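Local coordinates for glycerate dehydrogenase related protein (Thermoplasma acidophilum, PDB 3GVX), which probably reduces glyoxylate or hydroxypyruvate with NAD(P)H, as a member of the D-isomer specific 2-hydroxyacid dehydrogenase family, at residues T50-A55 with R277-G282; L128-I133 with S155-V160; P217-F222 with V229-D234; G221-R226 with L247-L252. All coordinates share one frame; numbering follows the deposited sequence.

Contact 1 of 4, residues T50-A55 with R277-G282; sequences TKMIQA and RNFFEG
Met52, a selenomethionine on strand 52-55, lies against the ring of Phe279 near the C-terminal end of helix 266-279, and here the contact is tightest. Met52 CG stands almost straight above the middle of the ring, 3.9 Å from the Phe279 centroid, in a CH-pi contact. Beside it, Met52 CB meets Phe279 CE2 at 3.7 Å. The SE atom rides higher over the same face, 5.4 Å from the Phe279 centroid, as a distant Met-aromatic contact; chi1 of 179°, with CG opposite the backbone N, carries the chain across the ring. Phe279 CD2 in turn lies 3.6 Å above the plane of the Phe280 ring, so the two aromatics brace each other. With an alanine in place of Phe279, Met52 would probably lose the surface it rests on and a gap would open between strand and helix.

Toward solvent the packing is looser. The extended chain of Lys51 passes the rim of Phe280, Lys51 CD lying 4.1 Å from Phe280 CE2 near the ring plane, and its ammonium group goes on to a salt bridge with Glu36. Strand 52-55 runs between strands 37-40 and 73-75 of a parallel sheet, and the helix end, closed by a Schellman motif, reaches both neighbours: Phe280 touches Ala37 and Phe279 touches Val73.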
loop_
_atom_site.group_PDB
_atom_site.type_symbol
_atom_site.label_atom_id
_atom_site.label_comp_id
_atom_site.label_asym_id
_atom_site.label_seq_id
_atom_site.Cartn_x
_atom_site.Cartn_y
_atom_site.Cartn_z
ATOM N N THR B 50 39.862 -12.837 1.229
ATOM C CA THR B 50 38.816 -11.878 0.885
ATOM C C THR B 50 38.194 -12.108 -0.483
ATOM O O THR B 50 38.887 -12.183 -1.494
ATOM C CB THR B 50 39.335 -10.426 0.890
ATOM O OG1 THR B 50 40.165 -10.197 2.034
ATOM C CG2 THR B 50 38.164 -9.458 0.903
ATOM N N LYS B 51 36.874 -12.213 -0.508
ATOM C CA LYS B 51 36.149 -12.399 -1.753
ATOM C C LYS B 51 35.126 -11.318 -1.906
ATOM O O LYS B 51 34.806 -10.898 -3.001
ATOM C CB LYS B 51 35.387 -13.705 -1.751
ATOM C CG LYS B 51 36.196 -14.944 -1.769
ATOM C CD LYS B 51 35.224 -16.088 -1.660
ATOM C CE LYS B 51 35.869 -17.404 -1.980
ATOM N NZ LYS B 51 34.847 -18.471 -1.853
HETATM N N MSE B 52 34.598 -10.882 -0.779
HETATM C CA MSE B 52 33.535 -9.905 -0.819
HETATM C C MSE B 52 33.526 -8.909 0.311
HETATM O O MSE B 52 33.742 -9.257 1.468
HETATM C CB MSE B 52 32.190 -10.643 -0.887
HETATM C CG MSE B 52 30.934 -9.755 -0.924
HETATM SE SE MSE B 52 30.601 -9.088 0.723
HETATM C CE MSE B 52 29.118 -9.280 0.970
ATOM N N ILE B 53 33.236 -7.665 -0.047
ATOM C CA ILE B 53 33.162 -6.587 0.912
ATOM C C ILE B 53 31.798 -5.937 0.823
ATOM O O ILE B 53 31.375 -5.490 -0.242
ATOM C CB ILE B 53 34.262 -5.545 0.636
ATOM C CG1 ILE B 53 35.630 -6.236 0.708
ATOM C CG2 ILE B 53 34.170 -4.392 1.631
ATOM C CD1 ILE B 53 36.803 -5.361 0.359
ATOM N N GLN B 54 31.110 -5.886 1.954
ATOM C CA GLN B 54 29.769 -5.316 2.020
ATOM C C GLN B 54 29.665 -4.038 2.848
ATOM O O GLN B 54 29.778 -4.079 4.071
ATOM C CB GLN B 54 28.801 -6.349 2.593
ATOM C CG GLN B 54 27.391 -5.836 2.742
ATOM C CD GLN B 54 26.639 -5.805 1.433
ATOM O OE1 GLN B 54 26.441 -6.838 0.791
ATOM N NE2 GLN B 54 26.218 -4.611 1.023
ATOM N N ALA B 55 29.439 -2.909 2.182
ATOM C CA ALA B 55 29.264 -1.634 2.863
ATOM C C ALA B 55 27.826 -1.636 3.388
ATOM O O ALA B 55 26.930 -2.218 2.773
ATOM C CB ALA B 55 29.461 -0.476 1.887
ATOM N N ARG B 277 24.533 -13.048 2.806
ATOM C CA ARG B 277 24.027 -14.398 2.755
ATOM C C ARG B 277 23.594 -14.755 1.336
ATOM O O ARG B 277 23.874 -15.842 0.845
ATOM C CB ARG B 277 22.886 -14.515 3.771
ATOM C CG ARG B 277 21.589 -15.065 3.271
ATOM C CD ARG B 277 21.097 -16.062 4.288
ATOM N NE ARG B 277 21.456 -17.427 3.916
ATOM C CZ ARG B 277 21.363 -18.478 4.724
ATOM N NH1 ARG B 277 20.934 -18.320 5.969
ATOM N NH2 ARG B 277 21.658 -19.690 4.271
ATOM N N ASN B 278 22.937 -13.813 0.671
ATOM C CA ASN B 278 22.474 -14.014 -0.695
ATOM C C ASN B 278 23.624 -14.083 -1.668
ATOM O O ASN B 278 23.599 -14.838 -2.630
ATOM C CB ASN B 278 21.543 -12.890 -1.109
ATOM C CG ASN B 278 20.220 -12.969 -0.417
ATOM O OD1 ASN B 278 19.398 -12.053 -0.509
ATOM N ND2 ASN B 278 19.992 -14.071 0.283
ATOM N N PHE B 279 24.640 -13.282 -1.404
ATOM C CA PHE B 279 25.804 -13.271 -2.250
ATOM C C PHE B 279 26.435 -14.643 -2.265
ATOM O O PHE B 279 26.870 -15.111 -3.306
ATOM C CB PHE B 279 26.828 -12.252 -1.766
ATOM C CG PHE B 279 28.061 -12.197 -2.616
ATOM C CD1 PHE B 279 28.111 -11.400 -3.749
ATOM C CD2 PHE B 279 29.165 -12.974 -2.304
ATOM C CE1 PHE B 279 29.245 -11.384 -4.552
ATOM C CE2 PHE B 279 30.294 -12.962 -3.101
ATOM C CZ PHE B 279 30.337 -12.170 -4.223
ATOM N N PHE B 280 26.477 -15.296 -1.113
ATOM C CA PHE B 280 27.096 -16.598 -1.072
ATOM C C PHE B 280 26.269 -17.794 -1.514
ATOM O O PHE B 280 26.793 -18.898 -1.596
ATOM C CB PHE B 280 27.784 -16.815 0.281
ATOM C CG PHE B 280 29.076 -16.056 0.392
ATOM C CD1 PHE B 280 29.149 -14.862 1.100
ATOM C CD2 PHE B 280 30.190 -16.460 -0.340
ATOM C CE1 PHE B 280 30.301 -14.078 1.069
ATOM C CE2 PHE B 280 31.346 -15.682 -0.370
ATOM C CZ PHE B 280 31.399 -14.485 0.335
ATOM N N GLU B 281 24.990 -17.577 -1.820
ATOM C CA GLU B 281 24.148 -18.649 -2.358
ATOM C C GLU B 281 24.381 -18.454 -3.844
ATOM O O GLU B 281 24.144 -19.342 -4.656
ATOM C CB GLU B 281 22.654 -18.420 -2.087
ATOM C CG GLU B 281 22.316 -18.021 -0.680
ATOM C CD GLU B 281 22.809 -19.027 0.336
ATOM O OE1 GLU B 281 23.990 -19.429 0.248
ATOM O OE2 GLU B 281 22.017 -19.415 1.223
ATOM N N GLY B 282 24.854 -17.252 -4.162
ATOM C CA GLY B 282 25.110 -16.840 -5.525
ATOM C C GLY B 282 23.992 -15.916 -5.986
ATOM O O GLY B 282 23.587 -15.970 -7.143
#

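Contact 2 of 4, residues L128-I133 with S155-V160; sequences LGYGGI and SVDQNV
Tyr130 reaches from the turn after strand 124-128 into the loop 155-160, touching it along nearly its whole length. At the root of the side chain, Tyr130 CB lies 4.1 Å from Ser155 O. One step out, the CD2 corner of the ring meets that same Ser155 O at 3.6 Å, near the ring plane, and also leans on the backbone of Val156, with Tyr130 CD2 3.7 Å from Val156 CA. Farther along the same edge, CE2 passes beside the carboxylate of Asp157. Over one face comes a methyl group: Val160 CG2 sits 3.4 Å from Tyr130 CZ, a close CH-pi contact displaced toward the phenol end of the ring.

Tyr130 stands between Gly129 and Gly131 in a strand-turn-helix sequence that resembles the GxGxxG signature of Rossmann folds, consistent with the dinucleotide-binding domain expected here; Gly131 is the N-cap of helix 132-143. The loop facing it follows strand 147-151, the next strand of the sheet.

At the tip, Tyr130 OH donates a hydrogen bond to Asp157 OD1 at 2.8 Å, on the syn side but 32° out of the carboxylate plane. Ring and carboxylate stand nearly perpendicular, 86° apart. The acid is turned to this place by a chi1 of 53°, which sets CG between its own backbone N and carbonyl carbon. From the opposite face of the carboxylate, Asn159 N donates to Asp157 OD1 as well, at 2.9 Å, closing an Asx turn, so two bonds fix this oxygen within the type I turn from Asp157 to Val160.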
loop_
_atom_site.group_PDB
_atom_site.type_symbol
_atom_site.label_atom_id
_atom_site.label_comp_id
_atom_site.label_asym_id
_atom_site.label_seq_id
_atom_site.Cartn_x
_atom_site.Cartn_y
_atom_site.Cartn_z
ATOM N N LEU B 128 7.756 6.666 -14.560
ATOM C CA LEU B 128 8.719 7.414 -15.327
ATOM C C LEU B 128 10.079 7.186 -14.681
ATOM O O LEU B 128 10.358 7.692 -13.592
ATOM C CB LEU B 128 8.341 8.887 -15.293
ATOM C CG LEU B 128 9.094 9.812 -16.243
ATOM C CD1 LEU B 128 8.844 9.395 -17.695
ATOM C CD2 LEU B 128 8.633 11.249 -15.986
ATOM N N GLY B 129 10.924 6.411 -15.350
ATOM C CA GLY B 129 12.227 6.106 -14.797
ATOM C C GLY B 129 12.099 4.785 -14.076
ATOM O O GLY B 129 11.350 4.668 -13.103
ATOM N N TYR B 130 12.819 3.776 -14.542
ATOM C CA TYR B 130 12.705 2.484 -13.906
ATOM C C TYR B 130 13.920 2.020 -13.147
ATOM O O TYR B 130 14.583 1.037 -13.510
ATOM C CB TYR B 130 12.311 1.417 -14.908
ATOM C CG TYR B 130 11.561 0.304 -14.227
ATOM C CD1 TYR B 130 10.383 0.567 -13.533
ATOM C CD2 TYR B 130 12.028 -1.003 -14.257
ATOM C CE1 TYR B 130 9.686 -0.451 -12.883
ATOM C CE2 TYR B 130 11.340 -2.030 -13.610
ATOM C CZ TYR B 130 10.170 -1.746 -12.930
ATOM O OH TYR B 130 9.494 -2.762 -12.317
ATOM N N GLY B 131 14.204 2.723 -12.064
ATOM C CA GLY B 131 15.334 2.365 -11.244
ATOM C C GLY B 131 14.932 1.647 -9.952
ATOM O O GLY B 131 13.894 0.978 -9.902
ATOM N N GLY B 132 15.767 1.767 -8.925
ATOM C CA GLY B 132 15.487 1.131 -7.653
ATOM C C GLY B 132 14.125 1.488 -7.097
ATOM O O GLY B 132 13.406 0.637 -6.589
ATOM N N ILE B 133 13.761 2.754 -7.213
ATOM C CA ILE B 133 12.479 3.209 -6.717
ATOM C C ILE B 133 11.343 2.706 -7.589
ATOM O O ILE B 133 10.353 2.185 -7.091
ATOM C CB ILE B 133 12.455 4.734 -6.639
ATOM C CG1 ILE B 133 13.505 5.187 -5.614
ATOM C CG2 ILE B 133 11.040 5.219 -6.350
ATOM C CD1 ILE B 133 13.651 6.671 -5.472
ATOM N N SER B 155 15.876 -1.681 -19.559
ATOM C CA SER B 155 15.858 -2.623 -18.459
ATOM C C SER B 155 14.614 -2.428 -17.620
ATOM O O SER B 155 14.421 -1.404 -16.964
ATOM C CB SER B 155 17.110 -2.501 -17.581
ATOM O OG SER B 155 17.365 -3.717 -16.913
ATOM N N VAL B 156 13.748 -3.421 -17.702
ATOM C CA VAL B 156 12.534 -3.442 -16.929
ATOM C C VAL B 156 12.578 -4.859 -16.460
ATOM O O VAL B 156 13.389 -5.654 -16.936
ATOM C CB VAL B 156 11.257 -3.236 -17.783
ATOM C CG1 VAL B 156 11.241 -1.834 -18.366
ATOM C CG2 VAL B 156 11.151 -4.327 -18.849
ATOM N N ASP B 157 11.737 -5.187 -15.509
ATOM C CA ASP B 157 11.740 -6.542 -15.058
ATOM C C ASP B 157 10.389 -7.137 -15.327
ATOM O O ASP B 157 9.614 -6.646 -16.143
ATOM C CB ASP B 157 12.070 -6.612 -13.575
ATOM C CG ASP B 157 11.177 -5.727 -12.740
ATOM O OD1 ASP B 157 10.096 -5.341 -13.214
ATOM O OD2 ASP B 157 11.552 -5.414 -11.600
ATOM N N GLN B 158 10.121 -8.216 -14.626
ATOM C CA GLN B 158 8.878 -8.914 -14.773
ATOM C C GLN B 158 7.666 -8.164 -14.215
ATOM O O GLN B 158 6.555 -8.525 -14.542
ATOM C CB GLN B 158 8.973 -10.254 -14.067
ATOM C CG GLN B 158 8.294 -10.208 -12.727
ATOM C CD GLN B 158 9.048 -10.964 -11.681
ATOM O OE1 GLN B 158 8.812 -12.155 -11.465
ATOM N NE2 GLN B 158 9.980 -10.283 -11.023
ATOM N N ASN B 159 7.844 -7.156 -13.365
ATOM C CA ASN B 159 6.665 -6.471 -12.847
ATOM C C ASN B 159 6.175 -5.334 -13.738
ATOM O O ASN B 159 5.391 -4.491 -13.318
ATOM C CB ASN B 159 6.900 -5.966 -11.424
ATOM C CG ASN B 159 6.919 -7.077 -10.420
ATOM O OD1 ASN B 159 6.243 -8.092 -10.587
ATOM N ND2 ASN B 159 7.697 -6.898 -9.361
ATOM N N VAL B 160 6.646 -5.327 -14.977
ATOM C CA VAL B 160 6.238 -4.319 -15.940
ATOM C C VAL B 160 5.424 -4.958 -17.051
ATOM O O VAL B 160 5.881 -5.887 -17.702
ATOM C CB VAL B 160 7.434 -3.628 -16.591
ATOM C CG1 VAL B 160 6.929 -2.713 -17.697
ATOM C CG2 VAL B 160 8.256 -2.857 -15.555
#

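Contact 3 of 4, residues P217-F222 with V229-D234; sequences PDMIGF and VWYLSD
Helix 216-225 packs beside strand 230-233 with Met219 and Tyr231 8.4 Å apart from CA to CA, and Phe222 and Val229 8.3 Å apart between the same atoms. The first pair is a Met-aromatic contact. Met219, a selenomethionine, sets CG over one face of the tyrosine ring, 4.2 Å from the Tyr231 centroid, in CH-pi fashion. Bends at chi2 and chi3 then fold the chain along the inner end of the ring, where Met219 SE comes within 4.0 Å of Tyr231 CG, and Met219 CE reaches Tyr231 CD1 at 4.1 Å. The hydroxyl of Tyr231 points on to Asn207, which holds it by a hydrogen bond, so the ring is fixed at its tip while its face is packed by the helix.

One helical turn later the Phe222 side chain crosses that of Val229 at about a right angle, Phe222 CE2 resting 3.8 Å from Val229 CG2 and near the other methyl as well. All four residues are buried, and Leu196 of helix 193-196 touches both Met219 and Phe222. The helix and strand belong to the beta-alpha-beta crossover of strand 204-207, helix 216-225 and strand 230-233, an element of the Rossmann-type domain.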
loop_
_atom_site.group_PDB
_atom_site.type_symbol
_atom_site.label_atom_id
_atom_site.label_comp_id
_atom_site.label_asym_id
_atom_site.label_seq_id
_atom_site.Cartn_x
_atom_site.Cartn_y
_atom_site.Cartn_z
ATOM N N PRO B 217 5.980 26.560 -13.540
ATOM C CA PRO B 217 4.822 27.311 -14.046
ATOM C C PRO B 217 3.855 26.455 -14.866
ATOM O O PRO B 217 2.646 26.680 -14.842
ATOM C CB PRO B 217 5.457 28.422 -14.887
ATOM C CG PRO B 217 6.843 28.567 -14.284
ATOM C CD PRO B 217 7.237 27.135 -14.045
ATOM N N ASP B 218 4.384 25.473 -15.591
ATOM C CA ASP B 218 3.539 24.606 -16.405
ATOM C C ASP B 218 2.612 23.724 -15.561
ATOM O O ASP B 218 1.442 23.544 -15.893
ATOM C CB ASP B 218 4.404 23.740 -17.333
ATOM C CG ASP B 218 5.077 24.553 -18.430
ATOM O OD1 ASP B 218 5.363 25.741 -18.188
ATOM O OD2 ASP B 218 5.334 23.996 -19.520
HETATM N N MSE B 219 3.142 23.189 -14.467
HETATM C CA MSE B 219 2.356 22.337 -13.581
HETATM C C MSE B 219 1.306 23.152 -12.849
HETATM O O MSE B 219 0.139 22.774 -12.798
HETATM C CB MSE B 219 3.277 21.622 -12.583
HETATM C CG MSE B 219 2.570 20.780 -11.527
HETATM SE SE MSE B 219 1.301 19.691 -12.179
HETATM C CE MSE B 219 2.185 18.521 -13.176
ATOM N N ILE B 220 1.723 24.281 -12.295
ATOM C CA ILE B 220 0.796 25.140 -11.580
ATOM C C ILE B 220 -0.281 25.683 -12.500
ATOM O O ILE B 220 -1.408 25.938 -12.074
ATOM C CB ILE B 220 1.529 26.319 -10.918
ATOM C CG1 ILE B 220 2.376 25.783 -9.764
ATOM C CG2 ILE B 220 0.541 27.400 -10.519
ATOM C CD1 ILE B 220 2.619 26.740 -8.643
ATOM N N GLY B 221 0.066 25.843 -13.769
ATOM C CA GLY B 221 -0.890 26.349 -14.729
ATOM C C GLY B 221 -1.847 25.266 -15.146
ATOM O O GLY B 221 -3.040 25.498 -15.313
ATOM N N PHE B 222 -1.309 24.065 -15.287
ATOM C CA PHE B 222 -2.101 22.915 -15.683
ATOM C C PHE B 222 -3.096 22.475 -14.605
ATOM O O PHE B 222 -4.146 21.935 -14.918
ATOM C CB PHE B 222 -1.175 21.758 -16.058
ATOM C CG PHE B 222 -1.884 20.583 -16.644
ATOM C CD1 PHE B 222 -2.358 20.614 -17.944
ATOM C CD2 PHE B 222 -2.089 19.442 -15.890
ATOM C CE1 PHE B 222 -3.028 19.520 -18.482
ATOM C CE2 PHE B 222 -2.758 18.347 -16.419
ATOM C CZ PHE B 222 -3.229 18.388 -17.718
ATOM N N VAL B 229 -7.015 16.844 -12.241
ATOM C CA VAL B 229 -5.678 16.306 -12.063
ATOM C C VAL B 229 -5.066 16.743 -10.748
ATOM O O VAL B 229 -5.177 17.899 -10.342
ATOM C CB VAL B 229 -4.749 16.733 -13.227
ATOM C CG1 VAL B 229 -3.325 16.234 -12.975
ATOM C CG2 VAL B 229 -5.291 16.188 -14.545
ATOM N N TRP B 230 -4.436 15.796 -10.070
ATOM C CA TRP B 230 -3.801 16.095 -8.808
ATOM C C TRP B 230 -2.322 15.894 -8.923
ATOM O O TRP B 230 -1.841 15.113 -9.737
ATOM C CB TRP B 230 -4.371 15.234 -7.675
ATOM C CG TRP B 230 -5.635 15.780 -7.141
ATOM C CD1 TRP B 230 -6.787 15.986 -7.837
ATOM C CD2 TRP B 230 -5.888 16.235 -5.803
ATOM N NE1 TRP B 230 -7.743 16.533 -7.025
ATOM C CE2 TRP B 230 -7.223 16.690 -5.770
ATOM C CE3 TRP B 230 -5.124 16.288 -4.632
ATOM C CZ2 TRP B 230 -7.811 17.208 -4.606
ATOM C CZ3 TRP B 230 -5.712 16.797 -3.473
ATOM C CH2 TRP B 230 -7.044 17.244 -3.471
ATOM N N TYR B 231 -1.599 16.617 -8.092
ATOM C CA TYR B 231 -0.165 16.521 -8.085
ATOM C C TYR B 231 0.260 16.252 -6.663
ATOM O O TYR B 231 0.095 17.094 -5.792
ATOM C CB TYR B 231 0.444 17.831 -8.586
ATOM C CG TYR B 231 1.951 17.817 -8.649
ATOM C CD1 TYR B 231 2.625 16.883 -9.424
ATOM C CD2 TYR B 231 2.705 18.756 -7.952
ATOM C CE1 TYR B 231 4.017 16.872 -9.494
ATOM C CE2 TYR B 231 4.103 18.767 -8.015
ATOM C CZ TYR B 231 4.753 17.827 -8.793
ATOM O OH TYR B 231 6.123 17.848 -8.884
ATOM N N LEU B 232 0.785 15.061 -6.422
ATOM C CA LEU B 232 1.238 14.705 -5.090
ATOM C C LEU B 232 2.746 14.669 -5.139
ATOM O O LEU B 232 3.336 13.922 -5.917
ATOM C CB LEU B 232 0.692 13.339 -4.694
ATOM C CG LEU B 232 -0.763 13.144 -5.108
ATOM C CD1 LEU B 232 -1.153 11.724 -4.754
ATOM C CD2 LEU B 232 -1.683 14.186 -4.440
ATOM N N SER B 233 3.384 15.474 -4.310
ATOM C CA SER B 233 4.829 15.488 -4.359
ATOM C C SER B 233 5.538 15.537 -3.031
ATOM O O SER B 233 5.071 16.120 -2.053
ATOM C CB SER B 233 5.294 16.644 -5.241
ATOM O OG SER B 233 6.649 16.482 -5.587
ATOM N N ASP B 234 6.689 14.893 -3.016
ATOM C CA ASP B 234 7.506 14.877 -1.834
ATOM C C ASP B 234 8.643 15.870 -2.037
ATOM O O ASP B 234 9.477 16.041 -1.163
ATOM C CB ASP B 234 8.059 13.480 -1.588
ATOM C CG ASP B 234 8.930 13.416 -0.365
ATOM O OD1 ASP B 234 8.486 13.846 0.724
ATOM O OD2 ASP B 234 10.070 12.937 -0.492
#

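Contact 4 of 4, residues G221-R226 with L247-L252; sequences GFLKER and LRNAIL
Leu223 splits its two methyl groups between Leu247 and Asn249, and this fork organises the contact. Leu223 CD1 meets Leu247 CD1 at 4.2 Å in a methyl-to-methyl contact. The other methyl turns to the asparagine, where Leu223 CD2 lies 4.1 Å from Asn249 CG, while Leu223 CB approaches the same amide from closer to the helix. The two side chains thus cross at a slant, with the leucine's CB and CD2 both lying against the amide group. Asn249 chi1 of 44° tucks CG between its backbone N and carbonyl carbon, which directs the amide at the end of the helix. As modelled, Asn249 OD1 is 3.0 Å from Leu223 O, but the orientation of the amide is uncertain, and which of its two ends faces that carbonyl is left open. Replacing Asn249 by alanine would probably deprive CB and CD2 of Leu223 of the flat group they lean on and leave Leu223 O facing a gap instead of a polar neighbour.

Asn249 is also the centre of an inverse gamma turn, with Ala250 N bonded to Arg248 O at 2.8 Å, so its side chain projects from a sharp bend just before strand 250-252. On the helix side, Arg226 lays its CB 3.6 Å above the plane of the Phe222 ring, and its guanidinium is held by Asp228 and by Ala199 O.

Strand 250-252 is the outermost strand of its sheet within this chain, next to strand 230-233, whose Tyr231 also touches Leu223. At the bend, Lys108 of the second subunit donates hydrogen bonds to Leu247 O and Ala250 O, so the 247-252 side of the contact also takes part in the dimer interface.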
loop_
_atom_site.group_PDB
_atom_site.type_symbol
_atom_site.label_atom_id
_atom_site.label_comp_id
_atom_site.label_asym_id
_atom_site.label_seq_id
_atom_site.Cartn_x
_atom_site.Cartn_y
_atom_site.Cartn_z
ATOM N N GLY B 221 0.066 25.843 -13.769
ATOM C CA GLY B 221 -0.890 26.349 -14.729
ATOM C C GLY B 221 -1.847 25.266 -15.146
ATOM O O GLY B 221 -3.040 25.498 -15.313
ATOM N N PHE B 222 -1.309 24.065 -15.287
ATOM C CA PHE B 222 -2.101 22.915 -15.683
ATOM C C PHE B 222 -3.096 22.475 -14.605
ATOM O O PHE B 222 -4.146 21.935 -14.918
ATOM C CB PHE B 222 -1.175 21.758 -16.058
ATOM C CG PHE B 222 -1.884 20.583 -16.644
ATOM C CD1 PHE B 222 -2.358 20.614 -17.944
ATOM C CD2 PHE B 222 -2.089 19.442 -15.890
ATOM C CE1 PHE B 222 -3.028 19.520 -18.482
ATOM C CE2 PHE B 222 -2.758 18.347 -16.419
ATOM C CZ PHE B 222 -3.229 18.388 -17.718
ATOM N N LEU B 223 -2.768 22.728 -13.344
ATOM C CA LEU B 223 -3.640 22.345 -12.240
ATOM C C LEU B 223 -4.870 23.230 -12.149
ATOM O O LEU B 223 -5.896 22.829 -11.614
ATOM C CB LEU B 223 -2.863 22.357 -10.921
ATOM C CG LEU B 223 -1.852 21.204 -10.874
ATOM C CD1 LEU B 223 -1.006 21.297 -9.615
ATOM C CD2 LEU B 223 -2.609 19.871 -10.946
ATOM N N LYS B 224 -4.763 24.441 -12.685
ATOM C CA LYS B 224 -5.880 25.377 -12.702
ATOM C C LYS B 224 -6.825 25.022 -13.838
ATOM O O LYS B 224 -8.037 25.011 -13.678
ATOM C CB LYS B 224 -5.368 26.807 -12.891
ATOM C CG LYS B 224 -4.605 27.360 -11.717
ATOM C CD LYS B 224 -5.549 28.048 -10.751
ATOM C CE LYS B 224 -4.888 28.245 -9.404
ATOM N NZ LYS B 224 -5.854 28.857 -8.462
ATOM N N GLU B 225 -6.255 24.734 -14.995
ATOM C CA GLU B 225 -7.046 24.384 -16.167
ATOM C C GLU B 225 -7.762 23.106 -15.944
ATOM O O GLU B 225 -8.981 22.992 -16.002
ATOM C CB GLU B 225 -6.155 24.111 -17.351
ATOM C CG GLU B 225 -5.498 25.259 -17.972
ATOM C CD GLU B 225 -4.672 24.779 -19.135
ATOM O OE1 GLU B 225 -5.038 23.719 -19.697
ATOM O OE2 GLU B 225 -3.672 25.446 -19.486
ATOM N N ARG B 226 -6.905 22.124 -15.753
ATOM C CA ARG B 226 -7.266 20.756 -15.532
ATOM C C ARG B 226 -7.444 20.408 -14.046
ATOM O O ARG B 226 -6.647 19.668 -13.471
ATOM C CB ARG B 226 -6.184 19.879 -16.124
ATOM C CG ARG B 226 -6.594 18.488 -16.083
ATOM C CD ARG B 226 -7.769 18.380 -16.994
ATOM N NE ARG B 226 -7.298 17.739 -18.188
ATOM C CZ ARG B 226 -7.104 16.436 -18.255
ATOM N NH1 ARG B 226 -7.378 15.686 -17.197
ATOM N NH2 ARG B 226 -6.579 15.899 -19.340
ATOM N N LEU B 247 -1.844 24.856 -3.007
ATOM C CA LEU B 247 -2.659 24.370 -4.120
ATOM C C LEU B 247 -3.807 23.517 -3.585
ATOM O O LEU B 247 -3.647 22.824 -2.580
ATOM C CB LEU B 247 -1.799 23.528 -5.071
ATOM C CG LEU B 247 -0.896 24.354 -5.993
ATOM C CD1 LEU B 247 0.372 23.580 -6.340
ATOM C CD2 LEU B 247 -1.690 24.772 -7.239
ATOM N N ARG B 248 -4.961 23.566 -4.243
ATOM C CA ARG B 248 -6.075 22.747 -3.794
ATOM C C ARG B 248 -5.773 21.304 -4.144
ATOM O O ARG B 248 -5.548 20.474 -3.260
ATOM C CB ARG B 248 -7.396 23.136 -4.461
ATOM C CG ARG B 248 -8.516 22.152 -4.118
ATOM C CD ARG B 248 -9.842 22.454 -4.823
ATOM N NE ARG B 248 -10.066 21.589 -5.980
ATOM C CZ ARG B 248 -9.337 21.573 -7.088
ATOM N NH1 ARG B 248 -8.314 22.385 -7.215
ATOM N NH2 ARG B 248 -9.638 20.732 -8.064
ATOM N N ASN B 249 -5.746 21.026 -5.445
ATOM C CA ASN B 249 -5.499 19.685 -5.964
ATOM C C ASN B 249 -4.061 19.182 -5.851
ATOM O O ASN B 249 -3.431 18.846 -6.843
ATOM C CB ASN B 249 -5.984 19.570 -7.424
ATOM C CG ASN B 249 -5.601 20.780 -8.284
ATOM O OD1 ASN B 249 -5.648 20.711 -9.515
ATOM N ND2 ASN B 249 -5.236 21.887 -7.642
ATOM N N ALA B 250 -3.556 19.129 -4.625
ATOM C CA ALA B 250 -2.222 18.627 -4.365
ATOM C C ALA B 250 -2.089 18.220 -2.907
ATOM O O ALA B 250 -2.785 18.737 -2.046
ATOM C CB ALA B 250 -1.177 19.694 -4.712
ATOM N N ILE B 251 -1.211 17.259 -2.660
ATOM C CA ILE B 251 -0.907 16.799 -1.318
ATOM C C ILE B 251 0.603 16.809 -1.374
ATOM O O ILE B 251 1.216 16.250 -2.288
ATOM C CB ILE B 251 -1.389 15.369 -1.032
ATOM C CG1 ILE B 251 -2.890 15.251 -1.279
ATOM C CG2 ILE B 251 -1.067 15.007 0.406
ATOM C CD1 ILE B 251 -3.467 13.912 -0.899
ATOM N N LEU B 252 1.208 17.458 -0.398
ATOM C CA LEU B 252 2.649 17.602 -0.401
ATOM C C LEU B 252 3.334 17.133 0.853
ATOM O O LEU B 252 2.747 17.088 1.934
ATOM C CB LEU B 252 3.013 19.076 -0.612
ATOM C CG LEU B 252 2.352 19.810 -1.779
ATOM C CD1 LEU B 252 2.577 21.320 -1.627
ATOM C CD2 LEU B 252 2.904 19.285 -3.100
#

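Following the chain from its N terminus, contact 1 opens first at 50-55 and closes last at 277-282, where the end of helix 266-279, following strand 250-252, packs on the five-stranded sheet. The other three contacts nest inside that long loop, in the seven-stranded sheet domain. Contact 2 closes a short loop around helix 132-143 and strand 147-151, and finishes before contacts 3 and 4 begin. Those two start from the same helix, 216-225, and share Gly221 and Phe222; contact 3 reaches strand 230-233 and contact 4 the neighbouring strand 250-252, their centres 5 Å apart. Contact 1 lies across the chain's centre from both, 44 and 48 Å away between centres.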